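Local coordinates for protein 6-phosphogluconate dehydrogenase (Pseudomonas syringae, PDB 5U5G) that probably acts as an NADP-dependent oxidoreductase of phosphonate substrates in fosfomycin biosynthesis, binding NADP and (2-oxopropyl)phosphonic acid together in its active-site cleft, at residues A[29-34]-A[50-55]; A[137-142]-A[158-163]; A[185-190]-A[216-221]; A[15-20]-A[128-133]. All coordinates share one frame; numbering follows the deposited sequence.

Contact 1 of 4, residues A[29-34]-A[50-55]; sequences HVHNRS and PDIVAL. With NAP (NADP nicotinamide-adenine-dinucleotide phosphate), chain E.
The imidazole of H31 reaches across from the strand to the start of the helix, where P50 and I52 meet it. Its CE1 lies 3.2 Å from P50 O, which sits at the ring edge near the ring plane, so the carbonyl faces a polarised C-H rather than a nitrogen; ND1 is instead hydrogen-bonded to A49 just upstream. CD2 meets I52 CD1 obliquely, at 3.9 Å, with the isoleucine running at about a right angle to the histidine. CG of H31 stands anti to the backbone N (chi1 176°), which carries the ring toward P50 and I52. L55 closes the other end with its two methyls: CD1 is 3.3 Å from H29 O and also packs on H29 CB, while CD2 turns to H31 CB. The H29 ring leads away from the helix, yet its ND1 shares a water with A54 O, the latter bond weak. D51 caps the helix, its OD1 accepting from A54 N at 2.9 Å. Past the strand, N32, R33 and S34 take the 2'-phosphate of NADP: R33 NE bonds to O2X and NH2 to O3X, with the guanidinium face over the adenine, S34 OG gives a second bond to O2X, and N32 bridges O1X and the ribose hydroxyl O3B. This grip is consistent with a preference for NADP over NAD. Strand 28-31 lies in the sheet between strands 47-48 and 5-8; I52 and L55 of helix 52-58 also touch I8, and I52 reaches L83 of helix 83-86.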
# COMPACT_ATOMS: atom_id res chain seq x y z
N HIS A 29 -0.69 -5.10 -35.85
CA HIS A 29 -1.43 -4.09 -36.60
C HIS A 29 -2.22 -3.23 -35.62
O HIS A 29 -2.88 -3.75 -34.71
CB HIS A 29 -2.35 -4.76 -37.61
CG HIS A 29 -1.62 -5.42 -38.74
ND1 HIS A 29 -2.09 -5.44 -40.03
CD2 HIS A 29 -0.42 -6.05 -38.77
CE1 HIS A 29 -1.23 -6.08 -40.80
NE2 HIS A 29 -0.20 -6.45 -40.06
N VAL A 30 -2.13 -1.92 -35.77
CA VAL A 30 -2.63 -1.01 -34.76
C VAL A 30 -3.64 -0.06 -35.37
O VAL A 30 -3.54 0.32 -36.55
CB VAL A 30 -1.49 -0.22 -34.07
CG1 VAL A 30 -0.57 -1.19 -33.32
CG2 VAL A 30 -0.71 0.61 -35.09
N HIS A 31 -4.63 0.31 -34.57
CA HIS A 31 -5.64 1.29 -34.91
C HIS A 31 -5.92 2.19 -33.73
O HIS A 31 -5.99 1.73 -32.58
CB HIS A 31 -6.96 0.64 -35.33
CG HIS A 31 -8.04 1.63 -35.60
ND1 HIS A 31 -8.09 2.39 -36.74
CD2 HIS A 31 -9.09 2.03 -34.84
CE1 HIS A 31 -9.14 3.20 -36.69
NE2 HIS A 31 -9.76 3.00 -35.55
N ASN A 32 -6.10 3.48 -34.01
CA ASN A 32 -6.52 4.44 -33.01
C ASN A 32 -7.32 5.52 -33.71
O ASN A 32 -7.09 5.82 -34.88
CB ASN A 32 -5.32 5.04 -32.26
CG ASN A 32 -5.73 5.84 -31.02
OD1 ASN A 32 -6.32 5.29 -30.09
ND2 ASN A 32 -5.38 7.11 -30.99
N ARG A 33 -8.30 6.08 -32.99
CA ARG A 33 -9.05 7.22 -33.50
C ARG A 33 -8.13 8.36 -33.91
O ARG A 33 -8.31 8.96 -34.97
CB ARG A 33 -10.06 7.69 -32.44
CG ARG A 33 -10.72 9.02 -32.75
CD ARG A 33 -11.69 9.44 -31.63
NE ARG A 33 -11.04 9.59 -30.32
CZ ARG A 33 -11.67 10.01 -29.23
NH1 ARG A 33 -12.96 10.32 -29.29
NH2 ARG A 33 -11.02 10.14 -28.09
N SER A 34 -7.12 8.66 -33.09
CA SER A 34 -6.15 9.72 -33.36
C SER A 34 -4.89 9.07 -33.92
O SER A 34 -4.12 8.45 -33.18
CB SER A 34 -5.84 10.50 -32.08
OG SER A 34 -7.01 11.11 -31.56
N PRO A 50 -6.40 1.56 -40.87
CA PRO A 50 -7.22 2.79 -40.78
C PRO A 50 -8.61 2.56 -40.21
O PRO A 50 -9.29 3.55 -39.87
CB PRO A 50 -7.31 3.25 -42.25
CG PRO A 50 -7.19 1.98 -43.04
CD PRO A 50 -6.17 1.16 -42.27
N ASP A 51 -9.07 1.32 -40.12
CA ASP A 51 -10.39 1.05 -39.57
C ASP A 51 -10.43 -0.41 -39.13
O ASP A 51 -9.48 -1.17 -39.35
CB ASP A 51 -11.51 1.40 -40.56
CG ASP A 51 -11.41 0.64 -41.88
OD1 ASP A 51 -10.72 -0.40 -41.98
OD2 ASP A 51 -12.07 1.08 -42.85
N ILE A 52 -11.55 -0.78 -38.52
CA ILE A 52 -11.71 -2.10 -37.91
C ILE A 52 -11.84 -3.19 -38.97
O ILE A 52 -11.47 -4.35 -38.74
CB ILE A 52 -12.93 -2.07 -36.95
CG1 ILE A 52 -12.67 -1.07 -35.82
CG2 ILE A 52 -13.25 -3.44 -36.38
CD1 ILE A 52 -11.32 -1.21 -35.19
N VAL A 53 -12.36 -2.84 -40.15
CA VAL A 53 -12.41 -3.78 -41.26
C VAL A 53 -11.01 -4.23 -41.63
O VAL A 53 -10.71 -5.43 -41.72
CB VAL A 53 -13.14 -3.16 -42.46
CG1 VAL A 53 -12.97 -4.04 -43.70
CG2 VAL A 53 -14.61 -2.95 -42.14
N ALA A 54 -10.12 -3.26 -41.87
CA ALA A 54 -8.75 -3.59 -42.25
C ALA A 54 -8.06 -4.39 -41.15
O ALA A 54 -7.29 -5.31 -41.42
CB ALA A 54 -7.96 -2.32 -42.55
N LEU A 55 -8.31 -4.02 -39.89
CA LEU A 55 -7.64 -4.72 -38.80
C LEU A 55 -8.10 -6.17 -38.72
O LEU A 55 -7.27 -7.08 -38.66
CB LEU A 55 -7.90 -3.99 -37.48
CG LEU A 55 -7.08 -4.40 -36.26
CD1 LEU A 55 -5.61 -4.13 -36.47
CD2 LEU A 55 -7.59 -3.62 -35.09
PA NAP E . -5.80 7.37 -22.46
O1A NAP E . -6.71 8.49 -22.10
O2A NAP E . -4.30 7.54 -22.40
O5B NAP E . -6.18 6.79 -23.97
C5B NAP E . -7.57 6.56 -23.98
C4B NAP E . -7.86 5.72 -25.25
O4B NAP E . -9.26 5.55 -25.44
C3B NAP E . -7.25 6.44 -26.50
O3B NAP E . -6.83 5.48 -27.42
C2B NAP E . -8.50 7.14 -27.07
O2B NAP E . -8.50 7.35 -28.39
C1B NAP E . -9.56 6.01 -26.75
N9A NAP E . -10.89 6.58 -26.80
C8A NAP E . -11.57 7.32 -25.81
N7A NAP E . -12.80 7.74 -26.22
C5A NAP E . -12.90 7.25 -27.53
C6A NAP E . -13.91 7.33 -28.50
N6A NAP E . -15.08 7.99 -28.24
N1A NAP E . -13.76 6.77 -29.73
C2A NAP E . -12.57 6.12 -29.95
N3A NAP E . -11.53 5.95 -29.13
C4A NAP E . -11.71 6.53 -27.90
O3 NAP E . -6.31 6.28 -21.34
PN NAP E . -5.20 5.23 -20.87
O1N NAP E . -4.50 4.57 -22.00
O2N NAP E . -4.52 5.61 -19.58
O5D NAP E . -6.21 3.95 -20.26
C5D NAP E . -6.73 3.18 -21.25
C4D NAP E . -7.41 2.00 -20.58
O4D NAP E . -6.45 1.27 -19.78
C3D NAP E . -8.52 2.54 -19.58
O3D NAP E . -9.61 1.66 -19.61
C2D NAP E . -7.82 2.49 -18.24
O2D NAP E . -8.69 2.27 -17.16
C1D NAP E . -6.93 1.22 -18.45
N1N NAP E . -5.77 1.23 -17.57
C2N NAP E . -4.85 2.31 -17.56
C3N NAP E . -3.73 2.22 -16.76
C7N NAP E . -2.73 3.30 -16.76
O7N NAP E . -1.70 3.24 -16.09
N7N NAP E . -2.92 4.41 -17.56
C4N NAP E . -3.44 1.00 -15.93
C5N NAP E . -4.48 -0.03 -16.00
C6N NAP E . -5.56 0.11 -16.76
P2B NAP E . -7.66 8.90 -28.94
O1X NAP E . -6.24 8.47 -28.75
O2X NAP E . -8.15 9.04 -30.38
O3X NAP E . -8.23 9.86 -27.93
O HOH W 1 -4.46 -4.18 -40.55

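Contact 2 of 4, residues A[137-142]-A[158-163]; sequences AIVSGR and ATVTYV
A137 opens the pairing with V160 by giving its N-H to T159 O at 2.8 Å and taking T161 N on its own carbonyl. That carbonyl O also accepts from a water that is hydrogen-bonded to T161 OG1, while A137 CB rests near V160 CG2. I138 turns to the sheet face shared with T161; its CG2 packs on V163 CG2 at 3.7 Å, and beyond it stand A169 and K173 of helix 168-196 and V207 of the second subunit. V139 returns to the face of A137, V160 and Y162. Its CG2 presses on V160 CG1 at 3.7 Å and its CG1 on Y162 CD1, so the valine lies between two neighbours of the partner strand. The backbone of V139 takes part twice, N to T161 O and O from V163 N at 2.7 Å. S140 OG lies 2.7 Å from V163 O, but E165 O competes for the same proton, and A169 N also bonds to this oxygen. At G141 the carbonyl accepts from Y162 OH at 2.7 Å. With Y162 CG anti to the backbone N (chi1 -177°), the ring runs beside the first strand toward that carbonyl, which meets it at the edge; Y146 of helix 143-156 stacks on the ring. R142, the N-cap residue, then leads into that helix. The short strand segments 137-139 and 159-162 run 19° apart; two parallel, hydrogen-bonded strands joined through helix 143-156 form a beta-alpha-beta unit, which here completes one edge of the Rossmann-like dinucleotide-binding domain.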
# COMPACT_ATOMS: atom_id res chain seq x y z
N ALA A 137 -2.71 -9.30 -14.71
CA ALA A 137 -3.98 -9.40 -15.41
C ALA A 137 -5.00 -10.14 -14.55
O ALA A 137 -4.65 -11.02 -13.77
CB ALA A 137 -3.80 -10.11 -16.77
N ILE A 138 -6.26 -9.72 -14.69
CA ILE A 138 -7.42 -10.43 -14.14
C ILE A 138 -8.30 -10.80 -15.32
O ILE A 138 -8.63 -9.94 -16.14
CB ILE A 138 -8.20 -9.56 -13.14
CG1 ILE A 138 -7.25 -8.72 -12.29
CG2 ILE A 138 -9.15 -10.43 -12.31
CD1 ILE A 138 -7.89 -7.48 -11.69
N VAL A 139 -8.66 -12.07 -15.44
CA VAL A 139 -9.18 -12.60 -16.70
C VAL A 139 -10.48 -13.33 -16.46
O VAL A 139 -10.53 -14.27 -15.65
CB VAL A 139 -8.17 -13.54 -17.39
CG1 VAL A 139 -8.71 -14.00 -18.74
CG2 VAL A 139 -6.83 -12.85 -17.56
N SER A 140 -11.53 -12.93 -17.19
CA SER A 140 -12.79 -13.66 -17.23
C SER A 140 -13.09 -14.07 -18.66
O SER A 140 -12.74 -13.37 -19.62
CB SER A 140 -13.95 -12.82 -16.69
OG SER A 140 -13.79 -12.52 -15.32
N GLY A 141 -13.79 -15.19 -18.81
CA GLY A 141 -14.13 -15.70 -20.11
C GLY A 141 -13.94 -17.21 -20.21
O GLY A 141 -13.59 -17.87 -19.22
N ARG A 142 -14.14 -17.75 -21.44
CA ARG A 142 -14.21 -19.19 -21.57
C ARG A 142 -12.81 -19.80 -21.62
O ARG A 142 -11.87 -19.17 -22.12
CB ARG A 142 -14.99 -19.57 -22.81
CG ARG A 142 -16.39 -18.97 -22.82
CD ARG A 142 -17.38 -19.89 -23.52
NE ARG A 142 -16.72 -20.56 -24.62
CZ ARG A 142 -17.24 -21.61 -25.25
NH1 ARG A 142 -18.44 -22.08 -24.89
NH2 ARG A 142 -16.59 -22.19 -26.25
N ALA A 158 3.25 -10.49 -15.76
CA ALA A 158 3.90 -11.41 -14.83
C ALA A 158 2.89 -12.29 -14.11
O ALA A 158 3.05 -13.51 -14.04
CB ALA A 158 4.75 -10.63 -13.82
N THR A 159 1.84 -11.69 -13.55
CA THR A 159 0.80 -12.42 -12.85
C THR A 159 -0.49 -12.37 -13.65
O THR A 159 -0.85 -11.32 -14.19
CB THR A 159 0.56 -11.83 -11.46
OG1 THR A 159 1.82 -11.59 -10.83
CG2 THR A 159 -0.24 -12.82 -10.60
N VAL A 160 -1.18 -13.51 -13.73
CA VAL A 160 -2.46 -13.61 -14.42
C VAL A 160 -3.42 -14.40 -13.52
O VAL A 160 -3.16 -15.57 -13.22
CB VAL A 160 -2.32 -14.28 -15.80
CG1 VAL A 160 -3.67 -14.41 -16.48
CG2 VAL A 160 -1.36 -13.50 -16.69
N THR A 161 -4.52 -13.77 -13.10
CA THR A 161 -5.52 -14.41 -12.24
C THR A 161 -6.76 -14.71 -13.08
O THR A 161 -7.49 -13.80 -13.48
CB THR A 161 -5.88 -13.53 -11.04
OG1 THR A 161 -4.70 -13.24 -10.27
CG2 THR A 161 -6.88 -14.24 -10.13
N TYR A 162 -7.01 -16.00 -13.31
CA TYR A 162 -8.15 -16.43 -14.12
C TYR A 162 -9.38 -16.60 -13.22
O TYR A 162 -9.38 -17.46 -12.32
CB TYR A 162 -7.82 -17.74 -14.83
CG TYR A 162 -8.89 -18.26 -15.76
CD1 TYR A 162 -9.59 -17.40 -16.58
CD2 TYR A 162 -9.16 -19.63 -15.84
CE1 TYR A 162 -10.57 -17.88 -17.45
CE2 TYR A 162 -10.13 -20.11 -16.71
CZ TYR A 162 -10.83 -19.23 -17.51
OH TYR A 162 -11.79 -19.70 -18.37
N VAL A 163 -10.40 -15.78 -13.44
CA VAL A 163 -11.67 -15.88 -12.72
C VAL A 163 -12.78 -15.97 -13.77
O VAL A 163 -13.33 -14.94 -14.19
CB VAL A 163 -11.84 -14.71 -11.74
CG1 VAL A 163 -11.00 -14.95 -10.47
CG2 VAL A 163 -11.42 -13.36 -12.40
O HOH W 2 -4.10 -10.39 -10.96

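Contact 3 of 4, residues A[185-190]-A[216-221]; sequences AGAIEV and AYMDVA. With 7VD ((2-oxopropyl)phosphonic acid), chain F.
M218 lies against A187 and touches it at nearly every step. CB begins 4.1 Å from A187 CB; the chain then folds at both chi2 (65°) and chi3 (77°), bringing SD to 3.8 Å from the same methyl. The terminal CE curls in closest, 3.6 Å from A187 CB, and also nears A187 CA, so the bent thioether lies along the alanine methyl. From another direction A221 CB approaches that methyl at 4.0 Å and also touches I188 CG1. The segments 185-190 and 216-221 cross at 47°, their axes 8.7 Å apart at closest, and F208 of helix 201-210 packs on both M218 and V190. One residue before M218, Y217 points elsewhere: its OH donates to phosphonate oxygen O4 of (2-oxopropyl)phosphonic acid at 2.5 Å, with O4 at the ring edge and in its plane, while V220 CG2 lies over the centre of one ring face. R239 is hydrogen-bonded to the same hydroxyl, and R212 of the second subunit binds the ligand too. No hydrogen bond joins the two segments; their contact rests on van der Waals packing of small and flexible apolar groups, and polar chemistry appears where Y217 of the same helix turns to the ligand.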
# COMPACT_ATOMS: atom_id res chain seq x y z
N ALA A 185 -4.32 8.99 -2.27
CA ALA A 185 -4.70 10.22 -1.59
C ALA A 185 -4.09 10.29 -0.19
O ALA A 185 -3.65 11.36 0.25
CB ALA A 185 -6.21 10.35 -1.52
N GLY A 186 -4.05 9.16 0.51
CA GLY A 186 -3.39 9.14 1.81
C GLY A 186 -1.90 9.42 1.70
O GLY A 186 -1.34 10.19 2.49
N ALA A 187 -1.24 8.79 0.72
CA ALA A 187 0.20 8.96 0.59
C ALA A 187 0.55 10.41 0.27
O ALA A 187 1.50 10.96 0.83
CB ALA A 187 0.76 8.01 -0.47
N ILE A 188 -0.25 11.06 -0.59
CA ILE A 188 -0.02 12.47 -0.90
C ILE A 188 -0.24 13.35 0.33
O ILE A 188 0.48 14.33 0.56
CB ILE A 188 -0.91 12.90 -2.09
CG1 ILE A 188 -0.45 12.20 -3.36
CG2 ILE A 188 -0.83 14.42 -2.31
CD1 ILE A 188 -1.30 12.52 -4.59
N GLU A 189 -1.23 13.01 1.16
CA GLU A 189 -1.42 13.78 2.38
C GLU A 189 -0.25 13.60 3.34
O GLU A 189 0.21 14.57 3.96
CB GLU A 189 -2.73 13.38 3.06
CG GLU A 189 -3.95 13.94 2.35
CD GLU A 189 -5.23 13.68 3.12
OE1 GLU A 189 -5.15 13.48 4.35
OE2 GLU A 189 -6.31 13.70 2.50
N VAL A 190 0.27 12.38 3.45
CA VAL A 190 1.34 12.12 4.39
C VAL A 190 2.64 12.77 3.92
O VAL A 190 3.36 13.40 4.70
CB VAL A 190 1.46 10.61 4.61
CG1 VAL A 190 2.83 10.22 5.13
CG2 VAL A 190 0.36 10.16 5.58
N ALA A 216 2.06 0.13 -3.29
CA ALA A 216 2.34 0.41 -4.70
C ALA A 216 2.09 1.88 -5.04
O ALA A 216 2.88 2.51 -5.77
CB ALA A 216 1.50 -0.51 -5.59
N TYR A 217 1.01 2.47 -4.51
CA TYR A 217 0.71 3.85 -4.87
C TYR A 217 1.42 4.88 -4.00
O TYR A 217 1.52 6.04 -4.42
CB TYR A 217 -0.80 4.10 -4.88
CG TYR A 217 -1.27 4.02 -6.31
CD1 TYR A 217 -1.45 2.78 -6.93
CD2 TYR A 217 -1.44 5.18 -7.08
CE1 TYR A 217 -1.83 2.70 -8.28
CE2 TYR A 217 -1.83 5.10 -8.42
CZ TYR A 217 -2.02 3.86 -9.02
OH TYR A 217 -2.40 3.77 -10.35
N MET A 218 1.92 4.50 -2.82
CA MET A 218 2.91 5.33 -2.15
C MET A 218 4.16 5.49 -3.02
O MET A 218 4.70 6.60 -3.14
CB MET A 218 3.28 4.73 -0.79
CG MET A 218 4.49 5.39 -0.10
SD MET A 218 4.34 7.13 0.39
CE MET A 218 3.33 6.97 1.88
N ASP A 219 4.61 4.40 -3.64
CA ASP A 219 5.70 4.49 -4.61
C ASP A 219 5.37 5.48 -5.72
O ASP A 219 6.20 6.32 -6.09
CB ASP A 219 6.00 3.11 -5.22
CG ASP A 219 6.60 2.14 -4.20
OD1 ASP A 219 7.03 2.59 -3.11
OD2 ASP A 219 6.63 0.93 -4.50
N VAL A 220 4.15 5.41 -6.26
CA VAL A 220 3.74 6.35 -7.31
C VAL A 220 3.86 7.78 -6.80
O VAL A 220 4.42 8.65 -7.47
CB VAL A 220 2.32 6.03 -7.79
CG1 VAL A 220 1.83 7.14 -8.72
CG2 VAL A 220 2.29 4.68 -8.49
N ALA A 221 3.32 8.04 -5.60
CA ALA A 221 3.30 9.39 -5.07
C ALA A 221 4.71 9.90 -4.78
O ALA A 221 5.02 11.07 -5.05
CB ALA A 221 2.44 9.43 -3.80
P1 7VD F . -2.88 0.78 -12.37
C1 7VD F . -3.63 2.25 -13.14
O2 7VD F . -3.87 -0.19 -11.78
O3 7VD F . -1.96 0.06 -13.33
O4 7VD F . -2.07 1.45 -11.29
C6 7VD F . -5.13 2.22 -13.32
O7 7VD F . -5.72 1.18 -13.60
C8 7VD F . -5.83 3.53 -13.12

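Contact 4 of 4, residues A[15-20]-A[128-133]; sequences QAICRR and EGALAG
A16 CB and A130 CB meet at 3.6 Å, methyl against methyl, where the middle of helix 12-23 packs on the C-terminal end of helix 126-131. I17 CG1 lies against A130 CB at 3.9 Å from one flank, and L131 CD2 covers A16 CB at 3.8 Å from the other. Although L131 starts out directed away from helix 12-23, its branched end folds back over it. There the leucine becomes the border: CD2 sits 3.6 Å above the centre of one guanidinium face of R19, an apolar methyl laid on a flat charged group. R20 forms the polar edge. With CG anti to the backbone N (chi1 -172°) and a bend at chi2, its chain passes CB and CD by A130 O and brings NH1 to L131 O at 2.9 Å. That bond is bent, 143° at the hydrogen, and the carbonyl oxygen lies 23° out of the guanidinium plane. The A132-G133 backbone spans one face of the group, with G133 CA 3.4 Å from NE, whose hydrogen bond goes to V155 O. G133, at positive phi, ends helix 126-131 in a Schellman motif. R20 thus donates to one carbonyl, L131 O, at the C-terminal end of a helix, where the dipole would probably favour its positive charge.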
# COMPACT_ATOMS: atom_id res chain seq x y z
N GLN A 15 -0.30 2.16 -26.07
CA GLN A 15 1.03 2.35 -26.65
C GLN A 15 2.09 1.50 -25.94
O GLN A 15 2.92 0.86 -26.58
CB GLN A 15 1.43 3.83 -26.58
CG GLN A 15 0.77 4.72 -27.63
CD GLN A 15 1.25 6.16 -27.55
OE1 GLN A 15 2.45 6.43 -27.68
NE2 GLN A 15 0.32 7.10 -27.29
N ALA A 16 2.07 1.50 -24.60
CA ALA A 16 3.11 0.78 -23.86
C ALA A 16 2.99 -0.73 -24.06
O ALA A 16 4.00 -1.41 -24.26
CB ALA A 16 3.03 1.13 -22.37
N ILE A 17 1.77 -1.27 -24.02
CA ILE A 17 1.60 -2.69 -24.28
C ILE A 17 2.01 -3.02 -25.72
O ILE A 17 2.67 -4.05 -25.97
CB ILE A 17 0.15 -3.12 -23.97
CG1 ILE A 17 -0.13 -2.91 -22.47
CG2 ILE A 17 -0.11 -4.57 -24.42
CD1 ILE A 17 -1.49 -3.36 -22.00
N CYS A 18 1.65 -2.17 -26.68
CA CYS A 18 2.10 -2.38 -28.06
C CYS A 18 3.62 -2.42 -28.17
O CYS A 18 4.17 -3.27 -28.87
CB CYS A 18 1.54 -1.31 -28.99
SG CYS A 18 -0.12 -1.63 -29.52
N ARG A 19 4.31 -1.48 -27.52
CA ARG A 19 5.77 -1.49 -27.57
C ARG A 19 6.32 -2.81 -27.04
O ARG A 19 7.26 -3.37 -27.62
CB ARG A 19 6.35 -0.31 -26.78
CG ARG A 19 6.59 0.92 -27.64
CD ARG A 19 6.06 2.15 -26.97
NE ARG A 19 7.03 2.73 -26.04
CZ ARG A 19 6.71 3.56 -25.06
NH1 ARG A 19 5.42 3.88 -24.86
NH2 ARG A 19 7.64 4.05 -24.25
N ARG A 20 5.74 -3.33 -25.96
CA ARG A 20 6.20 -4.61 -25.43
C ARG A 20 5.96 -5.74 -26.42
O ARG A 20 6.82 -6.61 -26.61
CB ARG A 20 5.50 -4.89 -24.10
CG ARG A 20 6.02 -6.10 -23.36
CD ARG A 20 7.38 -5.82 -22.75
NE ARG A 20 7.94 -7.04 -22.18
CZ ARG A 20 9.08 -7.08 -21.48
NH1 ARG A 20 9.78 -5.98 -21.27
NH2 ARG A 20 9.50 -8.25 -21.00
N GLU A 128 4.67 1.81 -16.69
CA GLU A 128 5.95 1.23 -16.26
C GLU A 128 5.90 -0.30 -16.30
O GLU A 128 6.79 -0.94 -16.88
CB GLU A 128 6.28 1.75 -14.86
CG GLU A 128 7.50 1.15 -14.20
CD GLU A 128 7.65 1.62 -12.75
OE1 GLU A 128 6.63 1.96 -12.11
OE2 GLU A 128 8.80 1.66 -12.26
N GLY A 129 4.86 -0.90 -15.71
CA GLY A 129 4.75 -2.34 -15.73
C GLY A 129 4.53 -2.92 -17.12
O GLY A 129 4.97 -4.03 -17.40
N ALA A 130 3.84 -2.18 -17.99
CA ALA A 130 3.65 -2.63 -19.37
C ALA A 130 4.98 -2.71 -20.11
O ALA A 130 5.26 -3.70 -20.80
CB ALA A 130 2.70 -1.68 -20.11
N LEU A 131 5.79 -1.65 -20.01
CA LEU A 131 7.06 -1.61 -20.74
C LEU A 131 8.02 -2.69 -20.26
O LEU A 131 8.78 -3.24 -21.06
CB LEU A 131 7.68 -0.22 -20.59
CG LEU A 131 6.88 0.92 -21.23
CD1 LEU A 131 7.52 2.27 -20.93
CD2 LEU A 131 6.75 0.72 -22.74
N ALA A 132 7.99 -3.01 -18.97
CA ALA A 132 8.81 -4.08 -18.42
C ALA A 132 8.16 -5.45 -18.55
O ALA A 132 8.79 -6.44 -18.18
CB ALA A 132 9.13 -3.81 -16.95
N GLY A 133 6.94 -5.52 -19.06
CA GLY A 133 6.27 -6.79 -19.24
C GLY A 133 5.86 -7.47 -17.96
O GLY A 133 5.78 -8.70 -17.93

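From the N terminus, helix 12-23 supplies the first half of contact 4, whose second half comes only at 128-133, so it closes a long loop holding most of the nucleotide-binding domain. Contact 1 falls wholly within that loop as a short local closure between strand 28-31 and helix 52-58, and the two touch where V30 CG1 packs on C18 SG. Contact 2 follows directly after contact 4 in sequence and closes the strand pair at the far edge of the same sheet, about 26 Å between centres from contact 1. Contact 3 comes last, in series, joining helices of the C-terminal all-helical region; like contact 2, it touches the second subunit.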